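PDB 6JEB: beta-hexosaminidase Amuc_2018 from Akkermansia muciniphila, which hydrolyses terminal non-reducing N-acetyl-D-hexosamine residues from beta-N-acetylhexosaminides, including N-glycans and chitobiose. Local coordinates for residues 18-23 with 41-46; 117-122 with 446-451; 148-153 with 160-165. One frame throughout, in Å; residues are numbered along the deposited sequence. Where two conformers were deposited one is given.

Interaction 1: residues 18-23 with 41-46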
# COMPACT_ATOMS: atom_id res chain seq x y z
N GLU A 18 -26.18 9.46 -28.84
CA GLU A 18 -25.22 9.60 -29.92
C GLU A 18 -24.02 8.70 -29.69
O GLU A 18 -23.78 8.19 -28.59
CB GLU A 18 -24.75 11.05 -30.04
CG GLU A 18 -25.84 12.06 -30.36
CD GLU A 18 -26.61 12.51 -29.13
OE1 GLU A 18 -26.09 12.37 -28.00
OE2 GLU A 18 -27.74 13.01 -29.30
N THR A 19 -23.25 8.50 -30.76
CA THR A 19 -22.04 7.68 -30.74
C THR A 19 -20.84 8.56 -31.03
O THR A 19 -20.92 9.49 -31.83
CB THR A 19 -22.15 6.59 -31.83
OG1 THR A 19 -23.29 5.77 -31.56
CG2 THR A 19 -20.90 5.73 -31.85
N ALA A 20 -19.72 8.27 -30.36
CA ALA A 20 -18.47 8.98 -30.57
C ALA A 20 -17.44 8.02 -31.15
O ALA A 20 -17.23 6.92 -30.63
CB ALA A 20 -17.94 9.55 -29.25
N LYS A 21 -16.78 8.44 -32.24
CA LYS A 21 -15.68 7.70 -32.83
C LYS A 21 -14.36 8.44 -32.67
O LYS A 21 -13.34 8.01 -33.23
CB LYS A 21 -15.96 7.37 -34.29
CG LYS A 21 -17.03 6.31 -34.46
CD LYS A 21 -17.33 6.03 -35.91
CE LYS A 21 -18.44 5.00 -36.02
NZ LYS A 21 -18.79 4.70 -37.43
N THR A 22 -14.35 9.53 -31.91
CA THR A 22 -13.14 10.24 -31.57
C THR A 22 -13.23 10.66 -30.11
O THR A 22 -14.32 10.90 -29.59
CB THR A 22 -12.92 11.47 -32.46
OG1 THR A 22 -11.73 12.15 -32.05
CG2 THR A 22 -14.10 12.44 -32.37
N LEU A 23 -12.07 10.70 -29.46
CA LEU A 23 -11.96 11.17 -28.09
C LEU A 23 -10.96 12.31 -27.99
O LEU A 23 -10.38 12.55 -26.92
CB LEU A 23 -11.62 10.03 -27.13
CG LEU A 23 -12.82 9.13 -26.79
CD1 LEU A 23 -12.37 7.78 -26.25
CD2 LEU A 23 -13.76 9.84 -25.81
N LEU A 41 -16.41 14.77 -17.30
CA LEU A 41 -15.91 14.45 -18.63
C LEU A 41 -17.12 14.22 -19.52
O LEU A 41 -17.93 13.32 -19.25
CB LEU A 41 -15.02 13.22 -18.58
CG LEU A 41 -14.40 12.77 -19.91
CD1 LEU A 41 -13.46 13.83 -20.48
CD2 LEU A 41 -13.66 11.46 -19.71
N THR A 42 -17.25 15.02 -20.57
CA THR A 42 -18.37 14.93 -21.49
C THR A 42 -17.87 14.40 -22.83
O THR A 42 -16.96 14.98 -23.43
CB THR A 42 -19.05 16.29 -21.66
OG1 THR A 42 -19.46 16.76 -20.37
CG2 THR A 42 -20.28 16.18 -22.57
N VAL A 43 -18.45 13.29 -23.27
CA VAL A 43 -18.10 12.65 -24.53
C VAL A 43 -19.15 13.03 -25.56
O VAL A 43 -20.35 12.76 -25.36
CB VAL A 43 -18.02 11.12 -24.35
CG1 VAL A 43 -17.78 10.42 -25.69
CG2 VAL A 43 -16.93 10.76 -23.33
N THR A 44 -18.73 13.69 -26.64
CA THR A 44 -19.60 14.12 -27.72
C THR A 44 -19.10 13.54 -29.04
O THR A 44 -17.96 13.08 -29.12
CB THR A 44 -19.64 15.66 -27.84
OG1 THR A 44 -18.48 16.12 -28.54
CG2 THR A 44 -19.73 16.33 -26.46
N PRO A 45 -19.91 13.55 -30.10
CA PRO A 45 -19.42 13.03 -31.39
C PRO A 45 -18.22 13.79 -31.94
O PRO A 45 -17.50 13.26 -32.79
CB PRO A 45 -20.63 13.15 -32.32
CG PRO A 45 -21.81 13.14 -31.39
CD PRO A 45 -21.34 13.91 -30.18
N GLN A 46 -18.00 15.02 -31.49
CA GLN A 46 -16.89 15.83 -31.97
C GLN A 46 -15.64 15.67 -31.12
O GLN A 46 -14.57 16.14 -31.53
CB GLN A 46 -17.30 17.31 -31.99
CG GLN A 46 -18.46 17.64 -32.92
CD GLN A 46 -19.83 17.27 -32.35
OE1 GLN A 46 -20.05 17.31 -31.14
NE2 GLN A 46 -20.75 16.90 -33.23
O HOH W 1 -17.45 10.72 -33.80
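The pyrrolidine of P45 is the one ring in this contact, and E18 and T19 meet it at its CB and CG atoms. T19 O lies 3.7 Å from P45 CB and almost as close to CG. E18 CB touches P45 CG at 3.9 Å. C81 of strand 79-86 packs on the same ring. At A20 the backbones come close, with A20 CA 4.2 Å from P45 CA. The A20 methyl touches two groups of the other segment. Its CB is 3.5 Å from T44 O and also touches V43 CG1. V43 has CG1 anti to the backbone N (chi1 175°), which sets CG1 against both A20 CB and L23 CD2. The L23 and V43 side chains cross obliquely, with L23 CD2 4.1 Å from V43 CG1 and as near to CG2. L68 and L72 of helix 55-73 also pack on L23. Strands 19-20 and 39-44 belong to the mixed sheet of the family 20 domain 2, and both pair antiparallel with strand 79-86. A20 bonds to I79 and V43 to G82 through the backbone. Between segments 18-23 and 41-46 there is no direct hydrogen bond. A single water bridges them instead: it accepts from K21 N at 2.8 Å and donates to P45 O at 2.7 Å. The same carbonyl is touched by the T22 methyl, with T22 CG2 3.5 Å from P45 O. T22 OG1 is anti to its own backbone N (chi1 178°) and accepts from Q24 N. T44 forms an ST turn: its OG1 accepts from Q46 N in a bent bond (137°) and donates to G47 O.

Interaction 2: residues 117-122 with 446-451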
# COMPACT_ATOMS: atom_id res chain seq x y z
N ALA A 117 -1.73 3.64 -11.27
CA ALA A 117 -2.28 4.93 -11.68
C ALA A 117 -3.43 4.75 -12.66
O ALA A 117 -4.39 5.54 -12.65
CB ALA A 117 -1.19 5.80 -12.31
N TYR A 118 -3.36 3.72 -13.50
CA TYR A 118 -4.43 3.46 -14.46
C TYR A 118 -5.77 3.24 -13.75
O TYR A 118 -6.82 3.58 -14.32
CB TYR A 118 -4.05 2.23 -15.28
CG TYR A 118 -4.91 1.92 -16.48
CD1 TYR A 118 -4.73 2.60 -17.68
CD2 TYR A 118 -5.86 0.90 -16.44
CE1 TYR A 118 -5.49 2.30 -18.80
CE2 TYR A 118 -6.62 0.59 -17.55
CZ TYR A 118 -6.45 1.30 -18.72
OH TYR A 118 -7.20 0.99 -19.83
N TYR A 119 -5.73 2.71 -12.52
CA TYR A 119 -6.91 2.44 -11.71
C TYR A 119 -7.14 3.48 -10.61
O TYR A 119 -7.93 3.24 -9.69
CB TYR A 119 -6.84 1.02 -11.14
CG TYR A 119 -6.93 0.01 -12.25
CD1 TYR A 119 -8.15 -0.22 -12.88
CD2 TYR A 119 -5.81 -0.68 -12.72
CE1 TYR A 119 -8.26 -1.11 -13.93
CE2 TYR A 119 -5.91 -1.58 -13.78
CZ TYR A 119 -7.15 -1.78 -14.38
OH TYR A 119 -7.26 -2.65 -15.44
N LYS A 120 -6.48 4.64 -10.70
CA LYS A 120 -6.69 5.78 -9.80
C LYS A 120 -6.24 5.52 -8.36
O LYS A 120 -6.72 6.19 -7.44
CB LYS A 120 -8.12 6.33 -9.84
CG LYS A 120 -8.57 6.80 -11.21
CD LYS A 120 -9.93 7.48 -11.13
CE LYS A 120 -10.43 7.97 -12.49
NZ LYS A 120 -10.96 6.85 -13.33
N PHE A 121 -5.31 4.59 -8.12
CA PHE A 121 -4.67 4.56 -6.82
C PHE A 121 -3.88 5.85 -6.64
O PHE A 121 -3.35 6.41 -7.60
CB PHE A 121 -3.71 3.37 -6.72
CG PHE A 121 -4.40 2.06 -6.47
CD1 PHE A 121 -4.74 1.68 -5.18
CD2 PHE A 121 -4.72 1.21 -7.52
CE1 PHE A 121 -5.38 0.47 -4.94
CE2 PHE A 121 -5.37 0.01 -7.29
CZ PHE A 121 -5.70 -0.36 -5.99
N ASN A 122 -3.80 6.34 -5.39
CA ASN A 122 -3.07 7.57 -5.13
C ASN A 122 -2.04 7.45 -4.01
O ASN A 122 -1.42 8.46 -3.65
CB ASN A 122 -4.01 8.76 -4.89
CG ASN A 122 -4.87 8.59 -3.65
OD1 ASN A 122 -4.85 7.53 -3.02
ND2 ASN A 122 -5.62 9.62 -3.30
N GLN A 446 -8.09 -6.90 -22.55
CA GLN A 446 -7.53 -6.35 -23.78
C GLN A 446 -6.90 -4.99 -23.55
O GLN A 446 -5.86 -4.67 -24.14
CB GLN A 446 -8.61 -6.26 -24.87
CG GLN A 446 -9.03 -7.60 -25.44
CD GLN A 446 -7.87 -8.43 -25.95
OE1 GLN A 446 -6.97 -7.92 -26.62
NE2 GLN A 446 -7.87 -9.72 -25.62
N PHE A 447 -7.51 -4.15 -22.70
CA PHE A 447 -6.94 -2.83 -22.43
C PHE A 447 -5.53 -2.97 -21.88
O PHE A 447 -4.60 -2.28 -22.33
CB PHE A 447 -7.77 -2.05 -21.41
CG PHE A 447 -9.21 -1.79 -21.80
CD1 PHE A 447 -9.70 -2.09 -23.06
CD2 PHE A 447 -10.06 -1.21 -20.87
CE1 PHE A 447 -11.04 -1.84 -23.37
CE2 PHE A 447 -11.39 -0.95 -21.17
CZ PHE A 447 -11.88 -1.27 -22.43
N ILE A 448 -5.35 -3.84 -20.89
CA ILE A 448 -4.06 -3.97 -20.22
C ILE A 448 -3.06 -4.70 -21.12
O ILE A 448 -1.86 -4.40 -21.11
CB ILE A 448 -4.25 -4.64 -18.84
CG1 ILE A 448 -5.12 -3.75 -17.92
CG2 ILE A 448 -2.91 -4.95 -18.18
CD1 ILE A 448 -4.52 -2.38 -17.61
N LEU A 449 -3.53 -5.65 -21.93
CA LEU A 449 -2.65 -6.28 -22.91
C LEU A 449 -2.11 -5.24 -23.89
O LEU A 449 -0.92 -5.22 -24.21
CB LEU A 449 -3.40 -7.37 -23.66
CG LEU A 449 -3.43 -8.75 -23.01
CD1 LEU A 449 -4.44 -9.64 -23.73
CD2 LEU A 449 -2.04 -9.39 -23.03
N LYS A 450 -3.00 -4.38 -24.39
CA LYS A 450 -2.60 -3.36 -25.36
C LYS A 450 -1.65 -2.35 -24.73
O LYS A 450 -0.59 -2.04 -25.29
CB LYS A 450 -3.85 -2.66 -25.89
CG LYS A 450 -3.58 -1.45 -26.79
CD LYS A 450 -4.84 -0.59 -26.93
CE LYS A 450 -4.74 0.42 -28.06
NZ LYS A 450 -3.69 1.45 -27.85
N ARG A 451 -2.00 -1.84 -23.55
CA ARG A 451 -1.27 -0.70 -23.00
C ARG A 451 -0.00 -1.14 -22.28
O ARG A 451 1.02 -0.44 -22.35
CB ARG A 451 -2.18 0.08 -22.04
CG ARG A 451 -1.48 1.22 -21.33
CD ARG A 451 -2.49 2.14 -20.65
NE ARG A 451 -3.37 2.78 -21.63
CZ ARG A 451 -3.05 3.88 -22.29
NH1 ARG A 451 -1.88 4.48 -22.07
NH2 ARG A 451 -3.91 4.40 -23.17
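Y118 and Y119 sit where helix 106-118 of the catalytic TIM barrel ends, and they pack against the C-terminal helix 434-452. The helix end is a Schellman motif, with K120 as its C-prime residue. K120 N bonds to A117 O, and F121 N bonds to M116 O. Y118 carries most of the contact. Its CG is anti to the backbone N (chi1 -170°), and this sends the ring out toward helix 434-452, where I448 and R451 meet it at different ring atoms, both from the same side of its plane. I448 CD1 lies 3.6 Å from Y118 CE2. R451 CD lies 3.5 Å from Y118 CE1, and R451 NE is nearly as close. The arginine chain bends at chi3, and its guanidinium plane ends up 31° from the plane of the Y118 ring. D70 of helix 55-73, outside both segments, takes both polar ends. D70 OD1 forms a salt bridge with R451 NH2, and D70 OD2 is hydrogen-bonded to Y118 OH. One carboxylate thus holds both groups; its negative charge is probably balanced by the arginine. The two tyrosine rings also touch: Y118 turns an edge to one face of Y119, with Y118 CD2 over the rim of that ring. F447, the residue before I448, meets the hydroxyl end of Y118, its CB 3.5 Å from Y118 OH. No hydrogen bond joins the two segments. Y119 OH bonds to H444 ND1, one turn before I448, and lies 3.5 Å from both CG1 and CD1 of I448.

Interaction 3: residues 148-153 with 160-165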
# COMPACT_ATOMS: atom_id res chain seq x y z
N ALA A 148 22.79 -5.67 6.05
CA ALA A 148 21.34 -5.80 6.15
C ALA A 148 20.64 -5.93 4.80
O ALA A 148 19.49 -6.40 4.76
CB ALA A 148 20.76 -4.63 6.95
N SER A 149 21.28 -5.53 3.71
CA SER A 149 20.65 -5.58 2.39
C SER A 149 20.87 -6.91 1.68
O SER A 149 20.45 -7.05 0.52
CB SER A 149 21.15 -4.43 1.51
OG SER A 149 22.45 -4.69 0.99
N ARG A 150 21.52 -7.87 2.33
CA ARG A 150 21.92 -9.13 1.71
C ARG A 150 21.48 -10.29 2.57
O ARG A 150 21.54 -10.22 3.80
CB ARG A 150 23.45 -9.17 1.60
CG ARG A 150 23.99 -8.17 0.61
CD ARG A 150 25.42 -7.73 0.92
NE ARG A 150 25.98 -7.01 -0.22
CZ ARG A 150 27.17 -6.43 -0.21
NH1 ARG A 150 27.91 -6.45 0.90
NH2 ARG A 150 27.61 -5.81 -1.30
N ARG A 151 21.04 -11.38 1.93
CA ARG A 151 20.77 -12.61 2.65
C ARG A 151 21.31 -13.80 1.87
O ARG A 151 21.49 -13.75 0.65
CB ARG A 151 19.29 -12.78 3.02
CG ARG A 151 18.37 -13.03 1.84
CD ARG A 151 16.94 -13.32 2.31
NE ARG A 151 16.04 -13.61 1.20
CZ ARG A 151 15.21 -12.72 0.66
NH1 ARG A 151 15.17 -11.47 1.12
NH2 ARG A 151 14.42 -13.08 -0.35
N GLU A 152 21.55 -14.90 2.59
CA GLU A 152 22.24 -16.06 2.02
C GLU A 152 21.36 -16.83 1.04
O GLU A 152 21.89 -17.42 0.09
CB GLU A 152 22.69 -16.98 3.16
CG GLU A 152 23.37 -18.25 2.70
CD GLU A 152 23.50 -19.27 3.82
OE1 GLU A 152 23.36 -18.87 5.00
OE2 GLU A 152 23.72 -20.46 3.52
N GLU A 153 20.05 -16.85 1.25
CA GLU A 153 19.14 -17.67 0.45
C GLU A 153 17.72 -17.30 0.85
O GLU A 153 17.50 -16.41 1.68
CB GLU A 153 19.38 -19.17 0.64
CG GLU A 153 19.22 -19.64 2.09
CD GLU A 153 19.36 -21.15 2.26
OE1 GLU A 153 19.46 -21.87 1.24
OE2 GLU A 153 19.38 -21.62 3.41
N PRO A 160 21.47 -16.54 -3.02
CA PRO A 160 21.54 -15.25 -2.32
C PRO A 160 20.60 -14.23 -2.94
O PRO A 160 20.33 -14.24 -4.14
CB PRO A 160 23.00 -14.83 -2.49
CG PRO A 160 23.74 -16.13 -2.72
CD PRO A 160 22.78 -16.97 -3.52
N HIS A 161 20.10 -13.33 -2.09
CA HIS A 161 19.24 -12.25 -2.56
C HIS A 161 19.70 -10.96 -1.91
O HIS A 161 19.89 -10.91 -0.69
CB HIS A 161 17.77 -12.49 -2.21
CG HIS A 161 16.87 -11.44 -2.77
ND1 HIS A 161 16.59 -11.37 -4.12
CD2 HIS A 161 16.26 -10.38 -2.20
CE1 HIS A 161 15.81 -10.33 -4.35
NE2 HIS A 161 15.60 -9.71 -3.20
N GLU A 162 19.89 -9.92 -2.72
CA GLU A 162 20.31 -8.64 -2.18
C GLU A 162 19.70 -7.51 -2.99
O GLU A 162 19.10 -7.72 -4.06
CB GLU A 162 21.83 -8.47 -2.14
CG GLU A 162 22.47 -8.13 -3.48
CD GLU A 162 23.92 -7.64 -3.34
OE1 GLU A 162 24.19 -6.78 -2.47
OE2 GLU A 162 24.79 -8.12 -4.10
N GLY A 163 19.85 -6.31 -2.46
CA GLY A 163 19.47 -5.12 -3.19
C GLY A 163 19.29 -3.95 -2.24
O GLY A 163 18.86 -4.13 -1.10
N MET A 164 19.61 -2.75 -2.71
CA MET A 164 19.34 -1.55 -1.92
C MET A 164 19.13 -0.41 -2.90
O MET A 164 19.89 -0.29 -3.87
CB MET A 164 20.50 -1.25 -0.97
CG MET A 164 20.28 0.01 -0.13
SD MET A 164 21.56 0.30 1.10
CE MET A 164 20.77 -0.33 2.58
N TYR A 165 18.10 0.41 -2.67
CA TYR A 165 17.88 1.57 -3.52
C TYR A 165 18.97 2.60 -3.27
O TYR A 165 19.54 2.68 -2.18
CB TYR A 165 16.50 2.18 -3.23
CG TYR A 165 15.41 1.22 -3.60
CD1 TYR A 165 15.16 0.90 -4.93
CD2 TYR A 165 14.66 0.58 -2.62
CE1 TYR A 165 14.19 -0.02 -5.27
CE2 TYR A 165 13.68 -0.33 -2.95
CZ TYR A 165 13.46 -0.64 -4.28
OH TYR A 165 12.49 -1.56 -4.61
O HOH W 2 22.47 -4.79 -1.69
O HOH W 3 26.82 -6.19 -4.04
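R151 CG stands between its backbone N and carbonyl carbon (chi1 69°), and H161 CG is anti to its N (chi1 -175°); these torsions lay the guanidinium and the H161 side chain against each other. The two residues form the hydrogen-bonded pair of a short antiparallel beta hairpin. R151 N bonds to H161 O at 2.9 Å, and H161 N returns to R151 O at 3.1 Å. G163 N adds a bond to S149 O. The extended arginine lays one guanidinium face on H161, whose CB sits over its centre. R151 NH1 is 3.7 Å from H161 CD2. R151 NH1 also bonds to Q132 O and to the backbone O of R101, a residue that binds substrate, while NH2 bonds to S154 OG. The hairpin is thus tied to the loop that carries R101. A leucine in place of R151 would probably leave R101 O and Q132 O without their shared donor and take the guanidinium away from H161 CB. H161 NE2 accepts from F103 N, so the imidazole is fixed against the same loop. R150 and E162, the non-hydrogen-bonded pair, lie side by side on the other face of the hairpin. They form a salt bridge: R150 NE donates to E162 OE1 at 2.9 Å in a nearly straight bond (172°). OE1 lies in the guanidinium plane but is met from above its own carboxylate plane. Two waters also bind the carboxylate. One joins E162 OE2 to R150 NH2; the other donates to E162 OE1 and S149 OG, each at 2.7 Å.

Overall arrangement
From the N terminus, interaction 1 comes first. It closes the loop over residues 24-40, which holds strand 25-30 and the first residues of strand 39-44, and stays within the domain 2 sheet. Interaction 2 opens later, at the end of helix 106-118, and closes only at helix 434-452. It therefore spans most of the barrel and brings helix 434-452 back to the end of helix 106-118. Interaction 3 falls within that long span and closes only the short connection 154-159 of the hairpin. No two contacts cross. Helix 55-73 relates the first two: it packs on L23 in interaction 1 and supplies D70 to interaction 2. Interaction 3 is remote, with its centre 52 Å from that of interaction 1 and 31 Å from that of interaction 2.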